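Local coordinates for protein putative NADPH-dependent oxidoreductase (Desulfitobacterium hafniense DCB-2, PDB 3DB2) that probably works as an NADPH-dependent oxidoreductase, pairing a Rossmann-fold nucleotide-binding domain with a C-terminal domain of the GFO/IDH/MocA family, at residues R108-Q111 against V112-T116; P346-I349 against A350-I353. All blocks are in the same frame, centred on the assembly; numbering follows the deposited sequence.

Interaction 1 of 2, residues R108-Q111 against V112-T116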
# COMPACT_ATOMS: atom_id res chain seq x y z
N ARG C 108 14.34 -11.72 -27.84
CA ARG C 108 15.50 -11.69 -28.71
C ARG C 108 16.77 -11.68 -27.87
O ARG C 108 17.74 -12.30 -28.26
CB ARG C 108 15.44 -10.47 -29.64
CG ARG C 108 14.62 -10.76 -30.90
CD ARG C 108 14.22 -9.47 -31.60
NE ARG C 108 15.38 -8.69 -32.02
CZ ARG C 108 15.34 -7.46 -32.49
NH1 ARG C 108 14.16 -6.85 -32.60
NH2 ARG C 108 16.45 -6.83 -32.85
N ILE C 109 16.74 -11.00 -26.73
CA ILE C 109 17.93 -10.82 -25.93
C ILE C 109 18.25 -12.12 -25.20
O ILE C 109 19.38 -12.59 -25.10
CB ILE C 109 17.73 -9.65 -24.96
CG1 ILE C 109 17.60 -8.30 -25.67
CG2 ILE C 109 18.83 -9.64 -23.93
CD1 ILE C 109 16.99 -7.23 -24.79
N ASP C 110 17.23 -12.79 -24.66
CA ASP C 110 17.47 -14.10 -24.05
C ASP C 110 18.08 -15.05 -25.08
O ASP C 110 19.04 -15.78 -24.81
CB ASP C 110 16.16 -14.60 -23.47
CG ASP C 110 16.25 -15.82 -22.58
OD1 ASP C 110 17.29 -16.06 -21.95
OD2 ASP C 110 15.24 -16.57 -22.53
N GLN C 111 17.56 -15.02 -26.30
CA GLN C 111 18.00 -15.98 -27.32
C GLN C 111 19.44 -15.77 -27.75
O GLN C 111 20.25 -16.70 -27.86
CB GLN C 111 17.05 -15.82 -28.50
CG GLN C 111 17.59 -16.50 -29.75
CD GLN C 111 17.28 -17.99 -29.79
OE1 GLN C 111 16.84 -18.58 -28.80
NE2 GLN C 111 17.53 -18.57 -30.97
N VAL C 112 19.78 -14.51 -28.01
CA VAL C 112 21.18 -14.24 -28.46
C VAL C 112 22.18 -14.48 -27.36
O VAL C 112 23.33 -14.85 -27.64
CB VAL C 112 21.26 -12.82 -29.05
CG1 VAL C 112 21.34 -11.75 -27.96
CG2 VAL C 112 22.46 -12.69 -30.00
N ILE C 113 21.82 -14.30 -26.08
CA ILE C 113 22.71 -14.65 -24.98
C ILE C 113 22.83 -16.18 -24.88
O ILE C 113 23.92 -16.71 -24.71
CB ILE C 113 22.24 -14.08 -23.64
CG1 ILE C 113 22.14 -12.55 -23.63
CG2 ILE C 113 23.07 -14.54 -22.45
CD1 ILE C 113 23.35 -11.76 -24.05
N LYS C 114 21.71 -16.89 -25.03
CA LYS C 114 21.79 -18.35 -25.08
C LYS C 114 22.73 -18.78 -26.20
O LYS C 114 23.72 -19.47 -25.94
CB LYS C 114 20.37 -18.92 -25.24
CG LYS C 114 19.53 -18.87 -23.98
CD LYS C 114 18.09 -19.32 -24.11
CE LYS C 114 17.33 -18.63 -25.23
NZ LYS C 114 15.90 -19.06 -25.37
N GLU C 115 22.43 -18.34 -27.41
CA GLU C 115 23.21 -18.62 -28.60
C GLU C 115 24.71 -18.38 -28.38
O GLU C 115 25.55 -19.28 -28.52
CB GLU C 115 22.83 -17.73 -29.79
CG GLU C 115 21.77 -18.29 -30.70
CD GLU C 115 20.86 -17.23 -31.32
OE1 GLU C 115 21.29 -16.07 -31.45
OE2 GLU C 115 19.71 -17.57 -31.68
N THR C 116 25.06 -17.15 -28.04
CA THR C 116 26.47 -16.76 -27.97
C THR C 116 27.17 -17.21 -26.71
O THR C 116 28.39 -17.40 -26.70
CB THR C 116 26.55 -15.24 -28.17
OG1 THR C 116 25.82 -14.60 -27.13
CG2 THR C 116 25.81 -14.83 -29.45
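K114 lies back over D110 and Q111 on helix 103-116, the helix of a Rossmann-type beta-alpha-beta unit between strands 92-96 and 120-123. Its CB sits 3.4 Å from the O of D110, and CG comes to 3.2 Å of the same oxygen, which already accepts the backbone N of K114. CD runs on beside OD1 of D110. A bend at chi3 (-52°) then folds CE in over the backbone, 3.4 Å from CA of Q111, and leaves the ammonium between two side-chain oxygens, with OE1 of Q111 3.6 Å from NZ and OD2 of D110 in a long salt bridge, 3.8 Å from NZ. With an alanine in place of D110, the ammonium would probably lose its carboxylate mate and the lysine tip would be freer to swing. Q111 passes K114 at about a right angle and turns its amide toward E115, the amide and carboxylate planes 84° apart. On the inward face I109 and I113 meet across one turn, CG2 of I109 4.4 Å from CG1 of I113, and both rest on F120 of strand 120-123. R108 turns instead to helix 79-88, where its NH2 forms a salt bridge with E84. In the last turn the O of V112 is gripped twice, by the N of T116 and by its OG1, the latter at 2.6 Å from that O.

Interaction 2 of 2, residues P346-I349 against A350-I353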
# COMPACT_ATOMS: atom_id res chain seq x y z
N PRO C 346 -7.64 -9.72 -13.58
CA PRO C 346 -6.32 -10.22 -13.20
C PRO C 346 -5.70 -11.03 -14.35
O PRO C 346 -6.39 -11.67 -15.15
CB PRO C 346 -6.58 -11.16 -12.04
CG PRO C 346 -8.01 -11.51 -12.16
CD PRO C 346 -8.70 -10.31 -12.76
N VAL C 347 -4.38 -11.01 -14.40
CA VAL C 347 -3.64 -11.57 -15.53
C VAL C 347 -2.52 -12.44 -14.99
O VAL C 347 -1.75 -11.95 -14.13
CB VAL C 347 -3.03 -10.47 -16.40
CG1 VAL C 347 -2.13 -11.11 -17.47
CG2 VAL C 347 -4.13 -9.63 -17.02
N GLU C 348 -2.47 -13.67 -15.46
CA GLU C 348 -1.44 -14.63 -15.07
C GLU C 348 -0.14 -14.20 -15.78
O GLU C 348 -0.12 -13.82 -16.93
CB GLU C 348 -1.77 -16.06 -15.44
CG GLU C 348 -3.09 -16.61 -14.91
CD GLU C 348 -3.11 -16.63 -13.39
OE1 GLU C 348 -2.26 -17.33 -12.81
OE2 GLU C 348 -3.98 -15.92 -12.85
N ILE C 349 0.98 -14.28 -15.08
CA ILE C 349 2.25 -13.99 -15.74
C ILE C 349 2.51 -15.01 -16.84
O ILE C 349 3.16 -14.74 -17.85
CB ILE C 349 3.39 -13.99 -14.71
CG1 ILE C 349 3.20 -13.00 -13.55
CG2 ILE C 349 4.71 -13.73 -15.41
CD1 ILE C 349 3.22 -11.55 -14.00
N ALA C 350 2.00 -16.23 -16.70
CA ALA C 350 2.23 -17.22 -17.75
C ALA C 350 1.62 -16.81 -19.08
O ALA C 350 2.13 -17.15 -20.15
CB ALA C 350 1.67 -18.57 -17.30
N GLU C 351 0.55 -16.06 -19.02
CA GLU C 351 -0.20 -15.57 -20.17
C GLU C 351 0.67 -14.67 -21.04
O GLU C 351 0.53 -14.46 -22.25
CB GLU C 351 -1.40 -14.76 -19.76
CG GLU C 351 -2.63 -15.48 -19.27
CD GLU C 351 -3.72 -14.44 -19.03
OE1 GLU C 351 -3.89 -13.72 -20.04
OE2 GLU C 351 -4.30 -14.36 -17.92
N ILE C 352 1.64 -14.05 -20.39
CA ILE C 352 2.52 -13.08 -21.03
C ILE C 352 3.72 -13.88 -21.56
O ILE C 352 4.08 -13.79 -22.71
CB ILE C 352 3.02 -11.98 -20.08
CG1 ILE C 352 1.94 -11.07 -19.52
CG2 ILE C 352 4.11 -11.13 -20.75
CD1 ILE C 352 1.24 -10.24 -20.59
N ILE C 353 4.32 -14.64 -20.68
CA ILE C 353 5.62 -15.26 -20.85
C ILE C 353 5.49 -16.50 -21.73
O ILE C 353 6.29 -16.68 -22.63
CB ILE C 353 6.19 -15.64 -19.47
CG1 ILE C 353 7.05 -14.54 -18.87
CG2 ILE C 353 6.92 -16.97 -19.55
CD1 ILE C 353 7.48 -14.87 -17.45
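The O of E348 takes the backbone N of E351, and the O of I349 takes those of I352 and I353, as strand 347-348 runs straight on into the short final helix. The two donors reach I349 O differently: the N of I353, 3.1 Å from it, arrives nearly head-on to the carbonyl, whereas the N of I352 lies well above the carbonyl plane. E351 closes the turn from its side chain. With CG anti to the carbonyl carbon (chi1 -77°) and the chain extended beyond it, the carboxylate stretches back toward the strand, where OE2 accepts the backbone N of E348 at 3.1 Å. The N-H points almost straight at the oxygen (164°) but meets it from above the carboxylate plane. The same OE2 lies 3.7 Å from CA of V347, and CG1 of that valine comes to 3.9 Å of OE2, crossing the glutamate at about a right angle. On the inner side, CD1 of I353 touches CG2 of I349 at 3.6 Å. The latter residue is buried against V197 and V200 of strand 197-205, while I353 leans on L328 of helix 324-343. The carboxylates of E348 and E351 are turned only 20° apart, and their OE2 atoms stand 5.3 Å from one another. Each has an arginine of its own, E348 OE1 pairing with R199 and E351 OE1 with R345. These two salt bridges probably offset the repulsion between the like charges, which would let E351 remain ionised while its OE2 takes the amide of E348 and R345 also holds the carboxylate.

How the interactions relate
Interaction 1 comes first along the chain and interaction 2 lies at its C-terminal end, so the two are in series, their centres 22 Å apart and their nearest atoms about 9 Å, without touching. They belong to different halves of the protein. Residues 108-116 lie on a helix beside the parallel Rossmann sheet, next to one of its two edge strands, 120-123. Residues 346-353 add a short outer strand to the mixed sheet, antiparallel to strand 197-205, and follow it with the final helix. Together they mark how the chain first builds the probable nucleotide-binding half, then the large second sheet, and finally returns to that sheet's edge at the C-terminus.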